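Long-range contacts in putative sporulation-specific glycosylase ydhD (Bacillus subtilis subsp. subtilis str. 168, PDB 3CZ8), which probably hydrolyses glycosidic bonds in a polysaccharide during sporulation through its family 18 glycosyl hydrolase domain, the part present here, with LysM repeats elsewhere in the full protein: residues F133-R138 with G172-Y177; Y183-A188 with V195-E200; Q264-R269 with V285-R290. The protein carries 1 engineered substitution. One frame throughout, in Å; residues are numbered along the deposited sequence.

Contact 1: F133-R138 with G172-Y177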
loop_
_atom_site.group_PDB
_atom_site.type_symbol
_atom_site.label_atom_id
_atom_site.label_comp_id
_atom_site.label_asym_id
_atom_site.label_seq_id
_atom_site.Cartn_x
_atom_site.Cartn_y
_atom_site.Cartn_z
ATOM N N PHE A 133 -12.397 -8.498 29.733
ATOM C CA PHE A 133 -11.283 -9.174 29.061
ATOM C C PHE A 133 -10.058 -8.262 28.959
ATOM O O PHE A 133 -8.928 -8.703 29.178
ATOM C CB PHE A 133 -11.706 -9.670 27.671
ATOM C CG PHE A 133 -10.554 -9.946 26.746
ATOM C CD1 PHE A 133 -9.780 -11.090 26.900
ATOM C CD2 PHE A 133 -10.229 -9.048 25.731
ATOM C CE1 PHE A 133 -8.699 -11.333 26.060
ATOM C CE2 PHE A 133 -9.151 -9.288 24.886
ATOM C CZ PHE A 133 -8.387 -10.427 25.051
ATOM N N LEU A 134 -10.298 -6.997 28.623
ATOM C CA LEU A 134 -9.244 -6.005 28.467
ATOM C C LEU A 134 -8.611 -5.606 29.798
ATOM O O LEU A 134 -7.417 -5.293 29.843
ATOM C CB LEU A 134 -9.762 -4.768 27.731
ATOM C CG LEU A 134 -10.136 -4.940 26.254
ATOM C CD1 LEU A 134 -10.887 -3.731 25.812
ATOM C CD2 LEU A 134 -8.933 -5.186 25.346
ATOM N N ARG A 135 -9.411 -5.621 30.866
ATOM C CA ARG A 135 -8.902 -5.457 32.231
ATOM C C ARG A 135 -8.007 -6.630 32.627
ATOM O O ARG A 135 -6.953 -6.434 33.231
ATOM C CB ARG A 135 -10.045 -5.283 33.245
ATOM C CG ARG A 135 -9.601 -5.337 34.718
ATOM C CD ARG A 135 -10.650 -4.801 35.676
ATOM N NE ARG A 135 -10.540 -3.352 35.853
ATOM C CZ ARG A 135 -11.436 -2.467 35.424
ATOM N NH1 ARG A 135 -11.235 -1.171 35.632
ATOM N NH2 ARG A 135 -12.531 -2.872 34.788
ATOM N N GLN A 136 -8.425 -7.844 32.278
ATOM C CA GLN A 136 -7.655 -9.039 32.596
ATOM C C GLN A 136 -6.348 -9.042 31.797
ATOM O O GLN A 136 -5.308 -9.484 32.286
ATOM C CB GLN A 136 -8.469 -10.304 32.312
ATOM C CG GLN A 136 -8.076 -11.481 33.206
ATOM C CD GLN A 136 -8.492 -12.837 32.661
ATOM O OE1 GLN A 136 -7.679 -13.759 32.600
ATOM N NE2 GLN A 136 -9.757 -12.967 32.267
ATOM N N LEU A 137 -6.417 -8.519 30.577
ATOM C CA LEU A 137 -5.251 -8.367 29.721
ATOM C C LEU A 137 -4.318 -7.247 30.185
ATOM O O LEU A 137 -3.093 -7.441 30.143
ATOM C CB LEU A 137 -5.672 -8.167 28.261
ATOM C CG LEU A 137 -4.573 -8.178 27.197
ATOM C CD1 LEU A 137 -3.806 -9.508 27.176
ATOM C CD2 LEU A 137 -5.166 -7.867 25.831
ATOM N N ARG A 138 -4.837 -6.108 30.579
ATOM C CA ARG A 138 -4.023 -5.108 31.195
ATOM C C ARG A 138 -3.206 -5.597 32.385
ATOM O O ARG A 138 -2.044 -5.354 32.446
ATOM C CB ARG A 138 -4.830 -3.879 31.519
ATOM C CG ARG A 138 -4.237 -3.007 32.545
ATOM C CD ARG A 138 -3.113 -2.192 32.019
ATOM N NE ARG A 138 -3.590 -0.882 31.701
ATOM C CZ ARG A 138 -2.992 0.236 32.015
ATOM N NH1 ARG A 138 -3.530 1.377 31.670
ATOM N NH2 ARG A 138 -1.866 0.217 32.650
ATOM N N GLY A 172 -11.109 2.989 27.906
ATOM C CA GLY A 172 -10.147 4.048 28.220
ATOM C C GLY A 172 -9.528 3.959 29.606
ATOM O O GLY A 172 -8.416 4.439 29.821
ATOM N N ALA A 173 -10.247 3.332 30.538
ATOM C CA ALA A 173 -9.765 3.133 31.903
ATOM C C ALA A 173 -8.742 2.003 32.005
ATOM O O ALA A 173 -7.876 2.027 32.881
ATOM C CB ALA A 173 -10.939 2.871 32.848
ATOM N N VAL A 174 -8.845 1.011 31.122
ATOM C CA VAL A 174 -7.983 -0.172 31.219
ATOM C C VAL A 174 -6.845 -0.259 30.189
ATOM O O VAL A 174 -5.880 -0.987 30.408
ATOM C CB VAL A 174 -8.790 -1.498 31.242
ATOM C CG1 VAL A 174 -9.747 -1.508 32.414
ATOM C CG2 VAL A 174 -9.546 -1.704 29.939
ATOM N N VAL A 175 -6.950 0.463 29.074
ATOM C CA VAL A 175 -5.878 0.439 28.076
ATOM C C VAL A 175 -4.908 1.596 28.296
ATOM O O VAL A 175 -5.250 2.591 28.943
ATOM C CB VAL A 175 -6.402 0.429 26.602
ATOM C CG1 VAL A 175 -7.326 -0.773 26.357
ATOM C CG2 VAL A 175 -7.075 1.758 26.229
ATOM N N ASN A 176 -3.693 1.453 27.777
ATOM C CA ASN A 176 -2.719 2.530 27.837
ATOM C C ASN A 176 -3.060 3.568 26.779
ATOM O O ASN A 176 -2.972 4.764 27.033
ATOM C CB ASN A 176 -1.292 1.999 27.631
ATOM C CG ASN A 176 -0.844 1.069 28.745
ATOM O OD1 ASN A 176 -0.949 -0.153 28.631
ATOM N ND2 ASN A 176 -0.351 1.647 29.835
ATOM N N TYR A 177 -3.433 3.097 25.585
ATOM C CA TYR A 177 -3.756 3.981 24.462
ATOM C C TYR A 177 -4.944 3.487 23.636
ATOM O O TYR A 177 -5.145 2.288 23.466
ATOM C CB TYR A 177 -2.527 4.207 23.557
ATOM C CG TYR A 177 -1.364 4.888 24.257
ATOM C CD1 TYR A 177 -1.324 6.270 24.408
ATOM C CD2 TYR A 177 -0.310 4.138 24.780
ATOM C CE1 TYR A 177 -0.260 6.892 25.065
ATOM C CE2 TYR A 177 0.748 4.743 25.436
ATOM C CZ TYR A 177 0.771 6.116 25.574
ATOM O OH TYR A 177 1.830 6.705 26.229
#
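Arg138 reaches the backbone of Val174 through a nearly straight hydrogen bond: NE lies 2.6 Å from Val174 O, with 170° at the hydrogen. The acceptor sits in the guanidinium plane, but NE stands above the carbonyl plane, off its lone-pair directions. Bends at chi2 and chi3 curl the Arg138 chain round the carbonyl, and its CB comes 3.3 Å from Val174 O. The amide of Asn176 lies over one guanidinium face, its OD1 4.0 Å above the plane of Arg138, with the two planes 37° apart. That oxygen accepts from Leu148 N, which holds the amide in place.

The partners belong to the outer layer of a TIM barrel. Helix 127-143 is the helix of the beta-alpha-beta crossover that links strands 114-118 and 147-153, and helix 168-174 leads on to the next parallel strand, 177-181.

Apolar packing fills the side nearer the barrel, where Leu134 CB meets Val174 CG2 at 3.8 Å and the leucine also touches Ile117 and Ile150. At the solvent side, Val174 CG1 sits 3.5 Å above the centre of the Arg135 guanidinium, which a bend at chi3 carries over the methyl.

Contact 2: Y183-A188 with V195-E200; sequences YDWHHA and VAPITE
The backbones run closest at Tyr183 and Ala196, whose CA atoms are 4.5 Å apart, and close by Trp185 N gives a hydrogen bond to Val195 O at 3.2 Å, with 153° at the hydrogen. The donor is tilted 21° from the carbonyl plane. The same oxygen receives a CA-H...O contact from Tyr183 CA at 3.4 Å and meets the rim of the indole in its plane, so one carbonyl meets both Tyr183 and Trp185.

Among the side chains, the indole of Trp185 makes the most varied contacts. Glu200 CB lies over one face, 3.8 Å from the centroid of the six-membered ring and displaced toward the rim, in a CH-pi contact. Glu200 CG is anti to its carbonyl carbon and the chain turns again at chi2 (-57°), which carries the carboxylate past the pyrrole edge. There a water accepts from Trp185 NE1 at 2.9 Å and donates to Glu200 OE1. Pro197 approaches the indole obliquely, its CD 3.8 Å from Trp185 CE3, while Tyr183 CB rests against Ala196 CB.

Pro197 is the N-cap of helix 198-208, so the loop leaving barrel strand 177-181 folds back onto the start of the helix that follows. The Tyr183 side chain lies near the predicted proton donor Glu120, at the probable catalytic pocket, and Asp184 OD1 is hydrogen-bonded to Tyr226 of strand 225-229. Trp185 is held at its backbone N, by packing on one ring face and, through a water, at its N-H. The chemistry thus links the indole N-H by that water to the Glu200 carboxylate, which would probably carry a negative charge and has a long, weak ion pair with Arg203.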
loop_
_atom_site.group_PDB
_atom_site.type_symbol
_atom_site.label_atom_id
_atom_site.label_comp_id
_atom_site.label_asym_id
_atom_site.label_seq_id
_atom_site.Cartn_x
_atom_site.Cartn_y
_atom_site.Cartn_z
ATOM N N TYR A 183 -12.793 7.073 10.440
ATOM C CA TYR A 183 -13.013 7.067 8.992
ATOM C C TYR A 183 -14.124 6.090 8.649
ATOM O O TYR A 183 -14.645 5.412 9.539
ATOM C CB TYR A 183 -11.727 6.701 8.223
ATOM C CG TYR A 183 -11.031 5.441 8.689
ATOM C CD1 TYR A 183 -11.457 4.184 8.264
ATOM C CD2 TYR A 183 -9.934 5.506 9.543
ATOM C CE1 TYR A 183 -10.827 3.027 8.697
ATOM C CE2 TYR A 183 -9.291 4.352 9.974
ATOM C CZ TYR A 183 -9.745 3.120 9.545
ATOM O OH TYR A 183 -9.117 1.971 9.965
ATOM N N ASP A 184 -14.455 6.012 7.358
ATOM C CA ASP A 184 -15.518 5.135 6.830
ATOM C C ASP A 184 -16.929 5.531 7.266
ATOM O O ASP A 184 -17.811 4.674 7.383
ATOM C CB ASP A 184 -15.249 3.639 7.095
ATOM C CG ASP A 184 -14.271 3.038 6.107
ATOM O OD1 ASP A 184 -13.780 3.775 5.230
ATOM O OD2 ASP A 184 -13.998 1.825 6.202
ATOM N N TRP A 185 -17.133 6.832 7.484
ATOM C CA TRP A 185 -18.475 7.401 7.626
ATOM C C TRP A 185 -19.245 7.228 6.322
ATOM O O TRP A 185 -20.464 7.063 6.322
ATOM C CB TRP A 185 -18.410 8.873 8.036
ATOM C CG TRP A 185 -18.371 9.058 9.526
ATOM C CD1 TRP A 185 -19.425 8.952 10.395
ATOM C CD2 TRP A 185 -17.223 9.367 10.324
ATOM N NE1 TRP A 185 -19.003 9.178 11.683
ATOM C CE2 TRP A 185 -17.657 9.434 11.671
ATOM C CE3 TRP A 185 -15.870 9.597 10.035
ATOM C CZ2 TRP A 185 -16.784 9.726 12.728
ATOM C CZ3 TRP A 185 -15.002 9.891 11.086
ATOM C CH2 TRP A 185 -15.463 9.949 12.416
ATOM N N HIS A 186 -18.509 7.265 5.216
ATOM C CA HIS A 186 -18.984 6.748 3.947
ATOM C C HIS A 186 -17.944 5.766 3.447
ATOM O O HIS A 186 -16.744 5.968 3.653
ATOM C CB HIS A 186 -19.195 7.873 2.943
ATOM C CG HIS A 186 -20.159 8.915 3.412
ATOM N ND1 HIS A 186 -21.511 8.847 3.158
ATOM C CD2 HIS A 186 -19.969 10.044 4.133
ATOM C CE1 HIS A 186 -22.109 9.896 3.691
ATOM N NE2 HIS A 186 -21.195 10.640 4.286
ATOM N N HIS A 187 -18.415 4.706 2.799
ATOM C CA HIS A 187 -17.571 3.581 2.410
ATOM C C HIS A 187 -18.136 2.867 1.178
ATOM O O HIS A 187 -19.060 3.371 0.534
ATOM C CB HIS A 187 -17.409 2.604 3.587
ATOM C CG HIS A 187 -18.706 2.097 4.139
ATOM N ND1 HIS A 187 -19.235 0.874 3.789
ATOM C CD2 HIS A 187 -19.580 2.647 5.017
ATOM C CE1 HIS A 187 -20.381 0.693 4.421
ATOM N NE2 HIS A 187 -20.614 1.756 5.171
ATOM N N ALA A 188 -17.586 1.690 0.876
ATOM C CA ALA A 188 -17.923 0.922 -0.335
ATOM C C ALA A 188 -19.370 0.430 -0.388
ATOM O O ALA A 188 -19.933 0.261 -1.472
ATOM C CB ALA A 188 -16.950 -0.254 -0.516
ATOM N N VAL A 195 -15.097 10.467 3.561
ATOM C CA VAL A 195 -14.679 9.306 4.338
ATOM C C VAL A 195 -14.487 9.647 5.822
ATOM O O VAL A 195 -14.859 8.874 6.709
ATOM C CB VAL A 195 -13.385 8.713 3.750
ATOM C CG1 VAL A 195 -12.842 7.641 4.641
ATOM C CG2 VAL A 195 -13.640 8.158 2.349
ATOM N N ALA A 196 -13.906 10.817 6.070
ATOM C CA ALA A 196 -13.639 11.278 7.423
ATOM C C ALA A 196 -13.919 12.777 7.531
ATOM O O ALA A 196 -12.982 13.584 7.637
ATOM C CB ALA A 196 -12.208 10.960 7.810
ATOM N N PRO A 197 -15.213 13.157 7.509
ATOM C CA PRO A 197 -15.546 14.578 7.578
ATOM C C PRO A 197 -15.119 15.164 8.919
ATOM O O PRO A 197 -15.278 14.510 9.958
ATOM C CB PRO A 197 -17.071 14.597 7.422
ATOM C CG PRO A 197 -17.529 13.243 7.801
ATOM C CD PRO A 197 -16.419 12.304 7.455
ATOM N N ILE A 198 -14.558 16.371 8.883
ATOM C CA ILE A 198 -13.975 17.011 10.068
ATOM C C ILE A 198 -15.038 17.330 11.132
ATOM O O ILE A 198 -14.735 17.414 12.326
ATOM C CB ILE A 198 -13.129 18.261 9.672
ATOM C CG1 ILE A 198 -11.962 18.481 10.653
ATOM C CG2 ILE A 198 -14.016 19.502 9.465
ATOM C CD1 ILE A 198 -12.179 19.590 11.666
ATOM N N THR A 199 -16.283 17.460 10.675
ATOM C CA THR A 199 -17.444 17.671 11.524
ATOM C C THR A 199 -17.706 16.452 12.415
ATOM O O THR A 199 -17.974 16.593 13.606
ATOM C CB THR A 199 -18.702 18.006 10.676
ATOM O OG1 THR A 199 -18.856 17.040 9.628
ATOM C CG2 THR A 199 -18.576 19.392 10.052
ATOM N N GLU A 200 -17.596 15.258 11.842
ATOM C CA GLU A 200 -17.814 14.035 12.607
ATOM C C GLU A 200 -16.613 13.651 13.484
ATOM O O GLU A 200 -16.778 12.991 14.511
ATOM C CB GLU A 200 -18.225 12.885 11.685
ATOM C CG GLU A 200 -19.558 13.076 10.967
ATOM C CD GLU A 200 -20.738 13.303 11.912
ATOM O OE1 GLU A 200 -20.902 12.532 12.886
ATOM O OE2 GLU A 200 -21.508 14.256 11.665
HETATM O O HOH W 1 -21.088 9.549 13.592
#

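Contact 3: Q264-R269 with V285-R290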
loop_
_atom_site.group_PDB
_atom_site.type_symbol
_atom_site.label_atom_id
_atom_site.label_comp_id
_atom_site.label_asym_id
_atom_site.label_seq_id
_atom_site.Cartn_x
_atom_site.Cartn_y
_atom_site.Cartn_z
ATOM N N GLN A 264 -14.175 19.599 5.081
ATOM C CA GLN A 264 -12.705 19.645 4.940
ATOM C C GLN A 264 -12.167 18.349 4.312
ATOM O O GLN A 264 -11.262 17.699 4.850
ATOM C CB GLN A 264 -12.004 19.983 6.267
ATOM C CG GLN A 264 -12.305 21.376 6.811
ATOM C CD GLN A 264 -11.689 22.487 5.989
ATOM O OE1 GLN A 264 -10.478 22.512 5.765
ATOM N NE2 GLN A 264 -12.523 23.425 5.543
ATOM N N SER A 265 -12.770 17.980 3.185
ATOM C CA SER A 265 -12.472 16.739 2.482
ATOM C C SER A 265 -12.435 17.010 0.980
ATOM O O SER A 265 -13.331 17.683 0.454
ATOM C CB SER A 265 -13.536 15.683 2.794
ATOM O OG SER A 265 -13.636 15.451 4.187
ATOM N N PRO A 266 -11.390 16.512 0.284
ATOM C CA PRO A 266 -11.357 16.674 -1.167
ATOM C C PRO A 266 -12.286 15.703 -1.882
ATOM O O PRO A 266 -12.519 14.587 -1.405
ATOM C CB PRO A 266 -9.898 16.384 -1.522
ATOM C CG PRO A 266 -9.426 15.466 -0.462
ATOM C CD PRO A 266 -10.193 15.810 0.785
ATOM N N PHE A 267 -12.819 16.147 -3.014
ATOM C CA PHE A 267 -13.677 15.320 -3.857
ATOM C C PHE A 267 -13.591 15.748 -5.312
ATOM O O PHE A 267 -13.166 16.864 -5.608
ATOM C CB PHE A 267 -15.135 15.321 -3.357
ATOM C CG PHE A 267 -15.872 16.620 -3.561
ATOM C CD1 PHE A 267 -16.846 16.727 -4.548
ATOM C CD2 PHE A 267 -15.611 17.729 -2.755
ATOM C CE1 PHE A 267 -17.535 17.922 -4.741
ATOM C CE2 PHE A 267 -16.295 18.925 -2.941
ATOM C CZ PHE A 267 -17.258 19.022 -3.933
ATOM N N PHE A 268 -13.969 14.845 -6.213
ATOM C CA PHE A 268 -14.145 15.191 -7.619
ATOM C C PHE A 268 -15.155 14.277 -8.296
ATOM O O PHE A 268 -15.466 13.199 -7.789
ATOM C CB PHE A 268 -12.810 15.211 -8.386
ATOM C CG PHE A 268 -12.116 13.877 -8.474
ATOM C CD1 PHE A 268 -12.321 13.038 -9.563
ATOM C CD2 PHE A 268 -11.220 13.481 -7.486
ATOM C CE1 PHE A 268 -11.661 11.816 -9.657
ATOM C CE2 PHE A 268 -10.566 12.263 -7.567
ATOM C CZ PHE A 268 -10.784 11.430 -8.664
ATOM N N ARG A 269 -15.667 14.727 -9.439
ATOM C CA ARG A 269 -16.527 13.899 -10.281
ATOM C C ARG A 269 -15.943 13.788 -11.685
ATOM O O ARG A 269 -15.222 14.682 -12.135
ATOM C CB ARG A 269 -17.948 14.466 -10.337
ATOM C CG ARG A 269 -18.701 14.408 -9.017
ATOM C CD ARG A 269 -20.082 15.037 -9.121
ATOM N NE ARG A 269 -20.783 14.985 -7.840
ATOM C CZ ARG A 269 -20.785 15.964 -6.937
ATOM N NH1 ARG A 269 -20.129 17.096 -7.167
ATOM N NH2 ARG A 269 -21.450 15.811 -5.800
ATOM N N VAL A 285 -3.431 16.600 1.158
ATOM C CA VAL A 285 -2.477 17.230 2.074
ATOM C C VAL A 285 -3.162 18.230 3.010
ATOM O O VAL A 285 -2.804 18.333 4.188
ATOM C CB VAL A 285 -1.315 17.928 1.311
ATOM C CG1 VAL A 285 -0.127 18.184 2.234
ATOM C CG2 VAL A 285 -0.872 17.093 0.117
ATOM N N ARG A 286 -4.155 18.943 2.482
ATOM C CA ARG A 286 -4.899 19.949 3.241
ATOM C C ARG A 286 -5.812 19.321 4.300
ATOM O O ARG A 286 -5.889 19.823 5.422
ATOM C CB ARG A 286 -5.720 20.825 2.291
ATOM C CG ARG A 286 -6.237 22.121 2.902
ATOM C CD ARG A 286 -7.056 22.901 1.892
ATOM N NE ARG A 286 -7.727 24.057 2.485
ATOM C CZ ARG A 286 -8.594 24.837 1.843
ATOM N NH1 ARG A 286 -8.911 24.596 0.575
ATOM N NH2 ARG A 286 -9.151 25.863 2.473
ATOM N N SER A 287 -6.497 18.237 3.927
ATOM C CA SER A 287 -7.407 17.531 4.831
ATOM C C SER A 287 -6.675 16.822 5.954
ATOM O O SER A 287 -7.150 16.787 7.095
ATOM C CB SER A 287 -8.237 16.522 4.054
ATOM O OG SER A 287 -9.270 17.187 3.374
ATOM N N MET A 288 -5.514 16.263 5.619
ATOM C CA MET A 288 -4.662 15.574 6.573
ATOM C C MET A 288 -4.016 16.562 7.537
ATOM O O MET A 288 -3.768 16.223 8.697
ATOM C CB MET A 288 -3.593 14.752 5.843
ATOM C CG MET A 288 -3.171 13.470 6.563
ATOM S SD MET A 288 -3.835 11.932 5.877
ATOM C CE MET A 288 -5.550 12.031 6.311
ATOM N N SER A 289 -3.743 17.775 7.050
ATOM C CA SER A 289 -3.268 18.878 7.894
ATOM C C SER A 289 -4.303 19.254 8.949
ATOM O O SER A 289 -3.962 19.402 10.122
ATOM C CB SER A 289 -2.928 20.112 7.055
ATOM O OG SER A 289 -1.767 19.892 6.281
ATOM N N ARG A 290 -5.558 19.388 8.515
ATOM C CA ARG A 290 -6.685 19.715 9.392
ATOM C C ARG A 290 -6.921 18.680 10.489
ATOM O O ARG A 290 -7.406 19.017 11.568
ATOM C CB ARG A 290 -7.973 19.920 8.579
ATOM C CG ARG A 290 -8.126 21.313 7.955
ATOM C CD ARG A 290 -8.312 22.412 9.011
ATOM N NE ARG A 290 -9.597 22.317 9.708
ATOM C CZ ARG A 290 -10.579 23.212 9.619
ATOM N NH1 ARG A 290 -11.706 23.025 10.294
ATOM N NH2 ARG A 290 -10.443 24.298 8.865
HETATM O O HOH W 2 -9.772 17.071 7.761
#
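Gln264 and Arg290 stack flat group on flat group, their amide and guanidinium planes only 14° apart. Gln264 CG sits 3.8 Å above the centre of the guanidinium, Gln264 CD is 3.6 Å from Arg290 NH2, and Gln264 OE1 comes 3.4 Å from Arg290 CG. Bends at chi2 (-67°) and chi3 (-68°) fold the arginine back over the glutamine. Beside this stack, Ser287 OG donates to Gln264 O, but the 2.5 Å separation is short and the serine has a second conformer, which makes that bond doubtful in detail. A water donates to Ser287 O at 2.7 Å and, weakly, to Gln264 O.

Further out, the glutamine amide is held at both ends: NE2 gives to Ala261 O, and OE1 is bonded to Tyr259 OH. Tyr259 also receives Arg286 in a cation-pi contact. Were Arg290 replaced by an alanine, one face of the Gln264 amide would probably lose its cover, and a gap would be likely to open beside Ile198, which packs on both residues.

Strand 265-271 belongs to the antiparallel sheet inserted between the last two barrel strands, as in many family 18 chitinases, and helix 285-297 returns the chain to barrel strand 302-310. The contact therefore joins insertion to barrel, with helix 198-208 alongside and Ile247 and Met251 of the second subunit packed on Val285 and Met288.

Overall arrangement
Contacts 2 and 3 are neighbours, with centres 12 Å apart, and they meet through Ile198: its CG2 lies 3.7 Å from Gln264 CG and its CD1 3.7 Å from Arg290 NH1. The start of helix 198-208 thus meets both the loop after strand 177-181 and the foot of the inserted sheet. Contact 1 stands apart across the centre of the chain, about 27 Å from contact 2 and 34 Å from contact 3 between centres. Of the three, contact 2 borders the probable active site: the side chain of Tyr183 is about 6 Å from that of Glu120 and about 5 Å from a bound glycerol.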